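Local coordinates for sporozoite-specific SAG protein (Toxoplasma gondii, PDB 2WNK) that is a SAG2-related surface antigen of the sporozoite stage, probably displayed on the parasite membrane and, as in other SRS proteins, possibly involved in host-cell attachment, at residues 170-175 / 180-185. Sequence-based numbering, arbitrary orientation.
Sequences AAKVLQ and ETEVDL
Ala171 O receives the backbone N-H of Leu185 at 2.7 Å, with the donor nitrogen tilted 26° from the carbonyl plane, at the far end of the pairing from the turn. One residue on, Lys172 works with its side chain. Bent at chi2 (-67°), the chain runs alongside Asp184, and NZ forms a salt bridge to Asp184 OD1 at 3.2 Å, approaching from above the carboxylate plane. Glu182 crosses the same lysine at about a right angle, with Glu182 OE2 3.3 Å from Lys172 CG. Lys172 NZ and Glu182 OE2 stay 5.0 Å apart; the two acids probably both favour the lysine's positive charge. Val173 N donates to Val183 O and Val183 N to Val173 O, both at 2.8 Å. On the face of these two valines, Val173 CG1 meets Val183 CG2 at 3.9 Å, and Leu188 of the short helix touches both side chains. Leu174 turns to the face shared with Glu182, where CD2 packs on Glu182 CB; its backbone also bonds to Cys218, tying the hairpin to strand 215-222. Gln175 donates its backbone N-H to Thr181 O, and a water bridges its O to Thr181 N, extending the pairing toward the turn. Gln175 CG lies opposite its own carbonyl carbon (chi1 -71°), and the side chain then runs out straight across that of Val183, its NE2 3.4 Å from Val183 CG1. Together, segments 170-175 and 180-185 exemplify a two-stranded antiparallel beta hairpin, here packed against a larger sheet within the second SRS domain.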
# COMPACT_ATOMS: atom_id res chain seq x y z
N ALA A 170 -16.47 9.90 -4.71
CA ALA A 170 -16.79 8.65 -5.42
C ALA A 170 -18.05 8.68 -6.27
O ALA A 170 -18.22 7.85 -7.17
CB ALA A 170 -16.83 7.50 -4.42
N ALA A 171 -18.91 9.66 -6.02
CA ALA A 171 -20.12 9.92 -6.83
C ALA A 171 -19.80 10.60 -8.16
O ALA A 171 -20.64 10.66 -9.07
CB ALA A 171 -21.11 10.77 -6.06
N LYS A 172 -18.59 11.12 -8.30
CA LYS A 172 -18.22 11.91 -9.46
C LYS A 172 -17.20 11.16 -10.33
O LYS A 172 -16.44 10.31 -9.86
CB LYS A 172 -17.63 13.25 -9.00
CG LYS A 172 -18.59 14.10 -8.16
CD LYS A 172 -19.80 14.62 -8.95
CE LYS A 172 -20.25 15.91 -8.32
NZ LYS A 172 -21.45 16.55 -8.95
N VAL A 173 -17.23 11.47 -11.62
CA VAL A 173 -16.34 10.83 -12.58
C VAL A 173 -15.95 11.85 -13.64
O VAL A 173 -16.61 12.87 -13.75
CB VAL A 173 -17.06 9.61 -13.23
CG1 VAL A 173 -18.16 10.00 -14.20
CG2 VAL A 173 -16.02 8.73 -13.91
N LEU A 174 -14.91 11.64 -14.43
CA LEU A 174 -14.57 12.58 -15.47
C LEU A 174 -14.94 11.95 -16.82
O LEU A 174 -15.01 10.71 -16.94
CB LEU A 174 -13.06 12.79 -15.44
CG LEU A 174 -12.70 13.51 -14.15
CD1 LEU A 174 -11.23 13.17 -13.98
CD2 LEU A 174 -13.00 15.05 -14.19
N GLN A 175 -15.26 12.79 -17.80
CA GLN A 175 -15.62 12.29 -19.17
C GLN A 175 -14.31 11.93 -19.86
O GLN A 175 -13.36 12.70 -19.81
CB GLN A 175 -16.55 13.25 -19.89
CG GLN A 175 -17.92 13.20 -19.25
CD GLN A 175 -18.88 14.16 -19.84
OE1 GLN A 175 -18.51 15.01 -20.64
NE2 GLN A 175 -20.13 14.08 -19.42
N GLU A 180 -11.34 15.76 -18.20
CA GLU A 180 -11.41 17.15 -17.69
C GLU A 180 -12.77 17.56 -17.13
O GLU A 180 -12.83 18.31 -16.14
CB GLU A 180 -11.01 18.16 -18.80
CG GLU A 180 -9.54 18.07 -19.08
CD GLU A 180 -9.04 18.89 -20.28
OE1 GLU A 180 -9.85 19.55 -20.96
OE2 GLU A 180 -7.80 18.83 -20.55
N THR A 181 -13.87 17.11 -17.76
CA THR A 181 -15.23 17.48 -17.32
C THR A 181 -15.74 16.52 -16.24
O THR A 181 -15.84 15.32 -16.49
CB THR A 181 -16.18 17.48 -18.50
OG1 THR A 181 -15.70 18.44 -19.46
CG2 THR A 181 -17.60 17.91 -18.08
N GLU A 182 -16.00 17.05 -15.06
CA GLU A 182 -16.51 16.26 -13.93
C GLU A 182 -18.02 16.18 -13.95
O GLU A 182 -18.74 17.19 -14.08
CB GLU A 182 -16.03 16.80 -12.59
CG GLU A 182 -16.44 15.98 -11.38
CD GLU A 182 -15.79 16.48 -10.09
OE1 GLU A 182 -14.59 16.86 -10.12
OE2 GLU A 182 -16.48 16.45 -9.05
N VAL A 183 -18.52 14.97 -13.85
CA VAL A 183 -19.94 14.76 -13.85
C VAL A 183 -20.30 13.67 -12.83
O VAL A 183 -19.42 13.00 -12.33
CB VAL A 183 -20.50 14.41 -15.26
CG1 VAL A 183 -20.13 15.47 -16.33
CG2 VAL A 183 -20.05 13.04 -15.69
N ASP A 184 -21.58 13.55 -12.47
CA ASP A 184 -22.02 12.46 -11.60
C ASP A 184 -21.91 11.12 -12.32
O ASP A 184 -22.43 10.96 -13.42
CB ASP A 184 -23.48 12.67 -11.18
CG ASP A 184 -23.65 13.87 -10.27
OD1 ASP A 184 -23.09 13.84 -9.17
OD2 ASP A 184 -24.40 14.80 -10.62
N LEU A 185 -21.23 10.16 -11.68
CA LEU A 185 -21.12 8.81 -12.20
C LEU A 185 -22.45 8.28 -12.76
O LEU A 185 -22.52 7.82 -13.91
CB LEU A 185 -20.53 7.86 -11.14
CG LEU A 185 -20.47 6.38 -11.54
CD1 LEU A 185 -19.64 6.14 -12.84
CD2 LEU A 185 -19.96 5.50 -10.39
O HOH W 1 -13.67 15.31 -19.95